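Local coordinates for putative major capsid protein (Cafeteriavirus-dependent mavirus, PDB 6G44), which probably builds the virophage capsid shell as a trimeric double jelly-roll major capsid protein, at residues 59-64 / 266-271; 140-145 / 202-207. All blocks are in the same frame, centred on the assembly; numbering follows the deposited sequence. Where two conformers were deposited one is given.

Interaction 1 of 2, residues 59-64 / 266-271; sequences ITFNQP and INMLVQ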
ATOM      1  N   ILE C  59     -16.383 -21.558  27.339  1.00 11.82           N
ATOM      2  CA  ILE C  59     -14.987 -21.529  27.738  1.00 13.40           C
ATOM      3  C   ILE C  59     -14.803 -20.310  28.617  1.00 13.36           C
ATOM      4  O   ILE C  59     -15.247 -19.246  28.257  1.00 13.36           O
ATOM      5  CB  ILE C  59     -14.069 -21.409  26.495  1.00 13.71           C
ATOM      6  CG1 ILE C  59     -14.221 -22.646  25.587  1.00 13.91           C
ATOM      7  CG2 ILE C  59     -12.606 -21.209  26.922  1.00 14.06           C
ATOM      8  CD1 ILE C  59     -13.878 -22.366  24.118  1.00 14.82           C
ATOM      9  N   THR C  60     -14.217 -20.492  29.804  1.00 12.78           N
ATOM     10  CA  THR C  60     -14.039 -19.418  30.759  1.00 13.04           C
ATOM     11  C   THR C  60     -12.591 -19.276  31.169  1.00 13.01           C
ATOM     12  O   THR C  60     -11.926 -20.246  31.571  1.00 13.86           O
ATOM     13  CB  THR C  60     -14.899 -19.659  32.016  1.00 14.33           C
ATOM     14  OG1 THR C  60     -16.275 -19.608  31.645  1.00 16.12           O
ATOM     15  CG2 THR C  60     -14.619 -18.586  33.074  1.00 15.57           C
ATOM     16  N   PHE C  61     -12.109 -18.033  31.068  1.00 12.44           N
ATOM     17  CA  PHE C  61     -10.836 -17.640  31.662  1.00 12.79           C
ATOM     18  C   PHE C  61     -11.135 -16.843  32.919  1.00 12.43           C
ATOM     19  O   PHE C  61     -11.994 -15.958  32.923  1.00 13.10           O
ATOM     20  CB  PHE C  61      -9.991 -16.799  30.679  1.00 12.30           C
ATOM     21  CG  PHE C  61      -9.692 -17.512  29.403  1.00 11.86           C
ATOM     22  CD1 PHE C  61      -8.642 -18.393  29.301  1.00 11.97           C
ATOM     23  CD2 PHE C  61     -10.532 -17.345  28.306  1.00 12.41           C
ATOM     24  CE1 PHE C  61      -8.404 -19.084  28.139  1.00 12.23           C
ATOM     25  CE2 PHE C  61     -10.300 -18.035  27.145  1.00 12.12           C
ATOM     26  CZ  PHE C  61      -9.232 -18.905  27.056  1.00 12.48           C
ATOM     27  N   ASN C  62     -10.436 -17.183  34.008  1.00 13.34           N
ATOM     28  CA  ASN C  62     -10.650 -16.494  35.291  1.00 13.49           C
ATOM     29  C   ASN C  62      -9.273 -16.327  35.876  1.00 13.82           C
ATOM     30  O   ASN C  62      -8.680 -17.261  36.387  1.00 15.14           O
ATOM     31  CB  ASN C  62     -11.576 -17.327  36.195  1.00 14.77           C
ATOM     32  CG  ASN C  62     -11.882 -16.646  37.510  1.00 16.30           C
ATOM     33  OD1 ASN C  62     -11.104 -15.854  38.010  1.00 18.06           O
ATOM     34  ND2 ASN C  62     -13.040 -16.970  38.086  1.00 20.01           N
ATOM     35  N   GLN C  63      -8.745 -15.117  35.749  1.00 13.50           N
ATOM     36  CA  GLN C  63      -7.367 -14.861  36.138  1.00 14.12           C
ATOM     37  C   GLN C  63      -7.191 -13.412  36.583  1.00 13.78           C
ATOM     38  O   GLN C  63      -6.903 -12.520  35.779  1.00 13.42           O
ATOM     39  CB  GLN C  63      -6.390 -15.211  35.007  1.00 15.02           C
ATOM     40  CG  GLN C  63      -4.933 -15.018  35.407  1.00 16.34           C
ATOM     41  CD  GLN C  63      -4.590 -15.896  36.592  1.00 18.01           C
ATOM     42  OE1 GLN C  63      -4.487 -17.115  36.445  1.00 21.20           O
ATOM     43  NE2 GLN C  63      -4.418 -15.293  37.770  1.00 18.42           N
ATOM     44  N   PRO C  64      -7.318 -13.153  37.891  1.00 12.62           N
ATOM     45  CA  PRO C  64      -6.934 -11.843  38.389  1.00 12.95           C
ATOM     46  C   PRO C  64      -5.494 -11.472  37.969  1.00 12.45           C
ATOM     47  O   PRO C  64      -4.597 -12.335  38.005  1.00 12.82           O
ATOM     48  CB  PRO C  64      -7.045 -12.017  39.907  1.00 12.62           C
ATOM     49  CG  PRO C  64      -8.093 -13.079  40.067  1.00 13.09           C
ATOM     50  CD  PRO C  64      -7.761 -14.055  38.994  1.00 12.96           C
ATOM     51  N   ILE C 266      -7.271 -23.746  23.715  1.00 11.94           N
ATOM     52  CA  ILE C 266      -7.374 -22.294  23.673  1.00 12.07           C
ATOM     53  C   ILE C 266      -6.724 -21.690  24.904  1.00 13.26           C
ATOM     54  O   ILE C 266      -6.902 -22.198  26.025  1.00 13.90           O
ATOM     55  CB  ILE C 266      -8.832 -21.834  23.491  1.00 12.09           C
ATOM     56  CG1 ILE C 266      -8.924 -20.304  23.251  1.00 11.98           C
ATOM     57  CG2 ILE C 266      -9.706 -22.278  24.656  1.00 12.57           C
ATOM     58  CD1 ILE C 266     -10.317 -19.825  22.927  1.00 12.07           C
ATOM     59  N   ASN C 267      -5.916 -20.648  24.688  1.00 12.41           N
ATOM     60  CA  ASN C 267      -5.330 -19.852  25.767  0.50 12.78           C
ATOM     61  C   ASN C 267      -5.574 -18.376  25.482  1.00 12.28           C
ATOM     62  O   ASN C 267      -5.706 -17.996  24.321  1.00 12.55           O
ATOM     63  CB  ASN C 267      -3.827 -20.117  25.852  0.50 13.56           C
ATOM     64  CG  ASN C 267      -3.497 -21.540  26.270  0.50 14.80           C
ATOM     65  OD1 ASN C 267      -4.320 -22.234  26.859  0.50 16.97           O
ATOM     66  ND2 ASN C 267      -2.273 -21.961  26.017  0.50 15.82           N
ATOM     67  N   MET C 268      -5.627 -17.569  26.533  1.00 11.32           N
ATOM     68  CA  MET C 268      -5.693 -16.103  26.414  1.00 11.52           C
ATOM     69  C   MET C 268      -4.322 -15.562  26.691  1.00 11.63           C
ATOM     70  O   MET C 268      -3.741 -15.870  27.729  1.00 11.60           O
ATOM     71  CB  MET C 268      -6.717 -15.500  27.349  1.00 12.01           C
ATOM     72  CG  MET C 268      -6.787 -13.982  27.238  1.00 13.13           C
ATOM     73  SD  MET C 268      -8.285 -13.282  27.945  1.00 14.65           S
ATOM     74  CE  MET C 268      -8.037 -13.667  29.671  1.00 14.84           C
ATOM     75  N   LEU C 269      -3.778 -14.774  25.754  1.00 11.16           N
ATOM     76  CA  LEU C 269      -2.433 -14.246  25.833  1.00 11.45           C
ATOM     77  C   LEU C 269      -2.503 -12.747  25.989  1.00 10.96           C
ATOM     78  O   LEU C 269      -3.166 -12.075  25.170  1.00 11.07           O
ATOM     79  CB  LEU C 269      -1.639 -14.579  24.583  1.00 12.37           C
ATOM     80  CG  LEU C 269      -1.046 -15.986  24.455  1.00 13.61           C
ATOM     81  CD1 LEU C 269      -2.041 -17.125  24.645  1.00 14.54           C
ATOM     82  CD2 LEU C 269      -0.325 -16.171  23.143  1.00 15.01           C
ATOM     83  N   VAL C 270      -1.873 -12.206  27.025  1.00 10.77           N
ATOM     84  CA  VAL C 270      -1.878 -10.769  27.230  1.00 11.35           C
ATOM     85  C   VAL C 270      -0.662 -10.328  28.030  1.00 11.75           C
ATOM     86  O   VAL C 270      -0.220 -11.031  28.946  1.00 12.00           O
ATOM     87  CB  VAL C 270      -3.198 -10.305  27.925  1.00 11.52           C
ATOM     88  CG1 VAL C 270      -3.294 -10.827  29.375  1.00 11.89           C
ATOM     89  CG2 VAL C 270      -3.418  -8.810  27.828  1.00 11.98           C
ATOM     90  N   GLN C 271      -0.124  -9.157  27.699  1.00 11.44           N
ATOM     91  CA  GLN C 271       0.939  -8.575  28.479  1.00 11.68           C
ATOM     92  C   GLN C 271       0.461  -8.152  29.868  1.00 11.54           C
ATOM     93  O   GLN C 271      -0.679  -7.774  30.073  1.00 11.11           O
ATOM     94  CB  GLN C 271       1.517  -7.369  27.717  1.00 11.95           C
ATOM     95  CG  GLN C 271       2.330  -7.755  26.476  1.00 12.23           C
ATOM     96  CD  GLN C 271       2.414  -6.638  25.478  1.00 12.55           C
ATOM     97  OE1 GLN C 271       1.392  -6.197  24.965  1.00 13.55           O
ATOM     98  NE2 GLN C 271       3.649  -6.154  25.186  1.00 12.64           N
TER
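Phe61 lays one face of its ring on Met268, whose CB stands 4.0 Å from the ring centroid, almost on the ring normal. From CB the methionine chain crosses the ring at a slant: SD lies oblique to it, 5.1 Å from the Phe61 centroid, in a Met-aromatic contact, and the bend at chi3 (66°) turns CE back to 3.8 Å from Phe61 CB. The outer end of the ring reaches the backbone of 266-268, where Phe61 CE1 is 3.5 Å from Met268 N and Ile266 O lies at the ring edge. Ile266 carries the packing on toward Ile59. Its CG1 extends to 4.1 Å from Phe61 CZ, while its CG2 meets Ile59 CG2 at 3.8 Å.

Around this apolar patch, Leu75 touches both Phe61 and Met268, Val77 lies against Ile266, and Phe228 and Val230 also touch Met268. Backbone bonds tie Phe61 to Val230 of strand 222-235 and Asn267 to Arg76 of strand 74-84, so the two segments pair with different neighbours and meet across the curled sheet. The strand axes pass 8.6 Å apart at -36°, with Ile59 and Phe61 turned toward Ile266 and Met268, as in the facing layers of a jelly-roll beta-sandwich.

Interaction 2 of 2, residues 140-145 / 202-207; sequences ALLSPC and VDEALV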
ATOM      1  N   ALA C 140      -4.968  -6.597   9.756  1.00 12.25           N
ATOM      2  CA  ALA C 140      -3.885  -7.574   9.720  1.00 12.55           C
ATOM      3  C   ALA C 140      -3.213  -7.754  11.070  1.00 13.00           C
ATOM      4  O   ALA C 140      -2.652  -8.798  11.326  1.00 13.28           O
ATOM      5  CB  ALA C 140      -2.844  -7.216   8.639  1.00 13.51           C
ATOM      6  N   LEU C 141      -3.255  -6.732  11.916  1.00 12.67           N
ATOM      7  CA  LEU C 141      -2.765  -6.885  13.290  1.00 13.48           C
ATOM      8  C   LEU C 141      -3.772  -7.646  14.154  1.00 12.40           C
ATOM      9  O   LEU C 141      -3.408  -8.246  15.168  1.00 13.13           O
ATOM     10  CB  LEU C 141      -2.471  -5.543  13.924  1.00 15.03           C
ATOM     11  CG  LEU C 141      -1.366  -4.715  13.277  1.00 17.41           C
ATOM     12  CD1 LEU C 141      -1.259  -3.374  13.995  1.00 18.88           C
ATOM     13  CD2 LEU C 141      -0.047  -5.440  13.313  1.00 19.24           C
ATOM     14  N   LEU C 142      -5.042  -7.581  13.775  1.00 11.87           N
ATOM     15  CA  LEU C 142      -6.122  -8.260  14.492  1.00 11.15           C
ATOM     16  C   LEU C 142      -6.059  -9.773  14.282  1.00 11.46           C
ATOM     17  O   LEU C 142      -6.124 -10.555  15.249  1.00 11.06           O
ATOM     18  CB  LEU C 142      -7.461  -7.661  14.051  1.00 11.52           C
ATOM     19  CG  LEU C 142      -8.699  -7.804  14.939  1.00 12.03           C
ATOM     20  CD1 LEU C 142      -9.780  -6.852  14.475  1.00 12.71           C
ATOM     21  CD2 LEU C 142      -9.234  -9.225  14.922  1.00 12.33           C
ATOM     22  N   SER C 143      -5.925 -10.208  13.031  1.00 10.36           N
ATOM     23  CA  SER C 143      -5.925 -11.642  12.706  1.00 10.60           C
ATOM     24  C   SER C 143      -4.939 -11.924  11.590  1.00 11.30           C
ATOM     25  O   SER C 143      -4.805 -11.083  10.666  1.00 10.62           O
ATOM     26  CB  SER C 143      -7.309 -12.061  12.212  1.00 10.93           C
ATOM     27  OG  SER C 143      -7.376 -13.419  11.838  1.00 11.41           O
ATOM     28  N   PRO C 144      -4.330 -13.119  11.575  1.00 10.54           N
ATOM     29  CA  PRO C 144      -3.535 -13.564  10.420  1.00 11.02           C
ATOM     30  C   PRO C 144      -4.404 -13.790   9.185  1.00 11.20           C
ATOM     31  O   PRO C 144      -3.883 -13.868   8.067  1.00 13.10           O
ATOM     32  CB  PRO C 144      -2.882 -14.880  10.891  1.00 11.71           C
ATOM     33  CG  PRO C 144      -3.850 -15.370  11.943  1.00 11.72           C
ATOM     34  CD  PRO C 144      -4.356 -14.137  12.647  1.00 11.42           C
ATOM     35  N   CYS C 145      -5.711 -13.935   9.364  1.00 10.60           N
ATOM     36  CA  CYS C 145      -6.614 -14.196   8.245  1.00 11.26           C
ATOM     37  C   CYS C 145      -7.497 -12.974   8.074  1.00 11.41           C
ATOM     38  O   CYS C 145      -8.690 -13.002   8.413  1.00 12.46           O
ATOM     39  CB  CYS C 145      -7.453 -15.428   8.569  1.00 11.50           C
ATOM     40  SG  CYS C 145      -6.451 -16.931   8.605  1.00 13.99           S
ATOM     41  N   VAL C 202      -3.786 -20.445  15.524  1.00 12.21           N
ATOM     42  CA  VAL C 202      -4.157 -19.037  15.189  1.00 12.93           C
ATOM     43  C   VAL C 202      -4.156 -18.208  16.458  1.00 12.83           C
ATOM     44  O   VAL C 202      -4.784 -18.617  17.457  1.00 12.47           O
ATOM     45  CB  VAL C 202      -5.552 -18.953  14.544  1.00 14.27           C
ATOM     46  CG1 VAL C 202      -5.994 -17.505  14.335  1.00 15.00           C
ATOM     47  CG2 VAL C 202      -5.561 -19.732  13.241  1.00 15.85           C
ATOM     48  N   ASP C 203      -3.508 -17.039  16.423  1.00 12.18           N
ATOM     49  CA  ASP C 203      -3.424 -16.087  17.555  1.00 12.97           C
ATOM     50  C   ASP C 203      -4.097 -14.798  17.059  1.00 12.92           C
ATOM     51  O   ASP C 203      -3.492 -14.070  16.253  1.00 13.95           O
ATOM     52  CB  ASP C 203      -1.942 -15.872  17.926  1.00 14.13           C
ATOM     53  CG  ASP C 203      -1.709 -14.934  19.102  1.00 15.63           C
ATOM     54  OD1 ASP C 203      -2.570 -14.095  19.394  1.00 16.43           O
ATOM     55  OD2 ASP C 203      -0.603 -15.020  19.740  1.00 17.97           O
ATOM     56  N   GLU C 204      -5.300 -14.516  17.536  1.00 11.28           N
ATOM     57  CA  GLU C 204      -6.162 -13.430  17.029  1.00 11.15           C
ATOM     58  C   GLU C 204      -6.656 -12.557  18.197  1.00 10.83           C
ATOM     59  O   GLU C 204      -7.012 -13.073  19.267  1.00 11.26           O
ATOM     60  CB  GLU C 204      -7.341 -14.064  16.277  1.00 11.94           C
ATOM     61  CG  GLU C 204      -8.343 -13.097  15.666  1.00 11.55           C
ATOM     62  CD  GLU C 204      -9.291 -13.760  14.678  1.00 11.31           C
ATOM     63  OE1 GLU C 204      -8.825 -14.620  13.890  1.00 12.87           O
ATOM     64  OE2 GLU C 204     -10.503 -13.418  14.698  1.00 11.73           O
ATOM     65  N   ALA C 205      -6.650 -11.231  18.037  1.00 10.27           N
ATOM     66  CA  ALA C 205      -7.173 -10.330  19.045  1.00 10.72           C
ATOM     67  C   ALA C 205      -8.660 -10.590  19.267  1.00 10.93           C
ATOM     68  O   ALA C 205      -9.414 -10.753  18.290  1.00 10.93           O
ATOM     69  CB  ALA C 205      -6.954  -8.885  18.626  1.00 11.31           C
ATOM     70  N   LEU C 206      -9.093 -10.622  20.528  1.00 10.76           N
ATOM     71  CA  LEU C 206     -10.520 -10.728  20.825  1.00 11.46           C
ATOM     72  C   LEU C 206     -11.231  -9.408  20.574  1.00 11.17           C
ATOM     73  O   LEU C 206     -10.808  -8.389  21.131  1.00 11.33           O
ATOM     74  CB  LEU C 206     -10.707 -11.116  22.292  1.00 11.98           C
ATOM     75  CG  LEU C 206     -12.145 -11.253  22.789  1.00 12.26           C
ATOM     76  CD1 LEU C 206     -12.966 -12.246  22.000  1.00 12.97           C
ATOM     77  CD2 LEU C 206     -12.123 -11.644  24.271  1.00 13.15           C
ATOM     78  N   VAL C 207     -12.325  -9.436  19.787  1.00 11.49           N
ATOM     79  CA  VAL C 207     -13.153  -8.267  19.507  1.00 12.13           C
ATOM     80  C   VAL C 207     -14.391  -8.335  20.389  1.00 12.60           C
ATOM     81  O   VAL C 207     -15.420  -8.922  20.028  1.00 13.27           O
ATOM     82  CB  VAL C 207     -13.518  -8.224  18.011  1.00 12.47           C
ATOM     83  CG1 VAL C 207     -14.432  -7.062  17.669  1.00 12.98           C
ATOM     84  CG2 VAL C 207     -12.230  -8.164  17.199  1.00 12.84           C
TER
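Ser143 gives its hydroxyl to the carboxylate of Glu204 from well above the carboxylate plane: OG sits 2.8 Å from OE1 but 65° out of that plane. The same OG accepts the backbone N of Cys145 at 3.0 Å, closing an ST turn just where the chain leaves helix 136-142. With OG anti to the Ser143 N (chi1 178°), the hydroxyl lies between Cys145 N and the Glu204 carboxylate, accepting from the first and donating to the second.

Beside this polar pair, the end of the helix joins the strand through its backbone. Leu142 O accepts Ala205 N at 2.9 Å, in the carbonyl plane, and Glu204 CA adds a C-H...O contact to the same oxygen. The apolar groups lie to either side. Leu142 crosses Val207 at about a right angle, with CD1 3.9 Å from Val207 CG2, and at the other end Pro144 CG rests 3.9 Å from Val202 CG1.

Glu204 has further partners in helix 102-105: OE2 takes a bond from Asn104 ND2, and OE1 a weak one from Val103 N. Asn104 also bonds the backbone of Ala205 and Val207, fixing the end of the strand. A buried carboxylate with donors at both oxygens is probably stabilised in its charged form, and the Ser143 bond adds a side-chain tie to the main-chain bond between Leu142 and Ala205.

Both contacts are buried and both lean on strand 74-84, which pairs with strand 258-273 of interaction 1 and with strand 195-205 of interaction 2. Their centres lie about 16 Å apart, and they touch where Leu269 CD2 packs 3.6 Å from OD2 of Asp203, whose OD1 forms a salt bridge with Arg74. Another copy of the protein lies close: Leu269 meets Glu374 and Asp203 meets Gln376 of the second subunit. Interaction 1 joins strand to strand through apolar side chains. Interaction 2, nearer the centre of the chain, joins a helix exit to a strand end, and there hydrogen bonds accompany the apolar packing. In sequence, 140-145 and 202-207 are nested between 59-64 and 266-271.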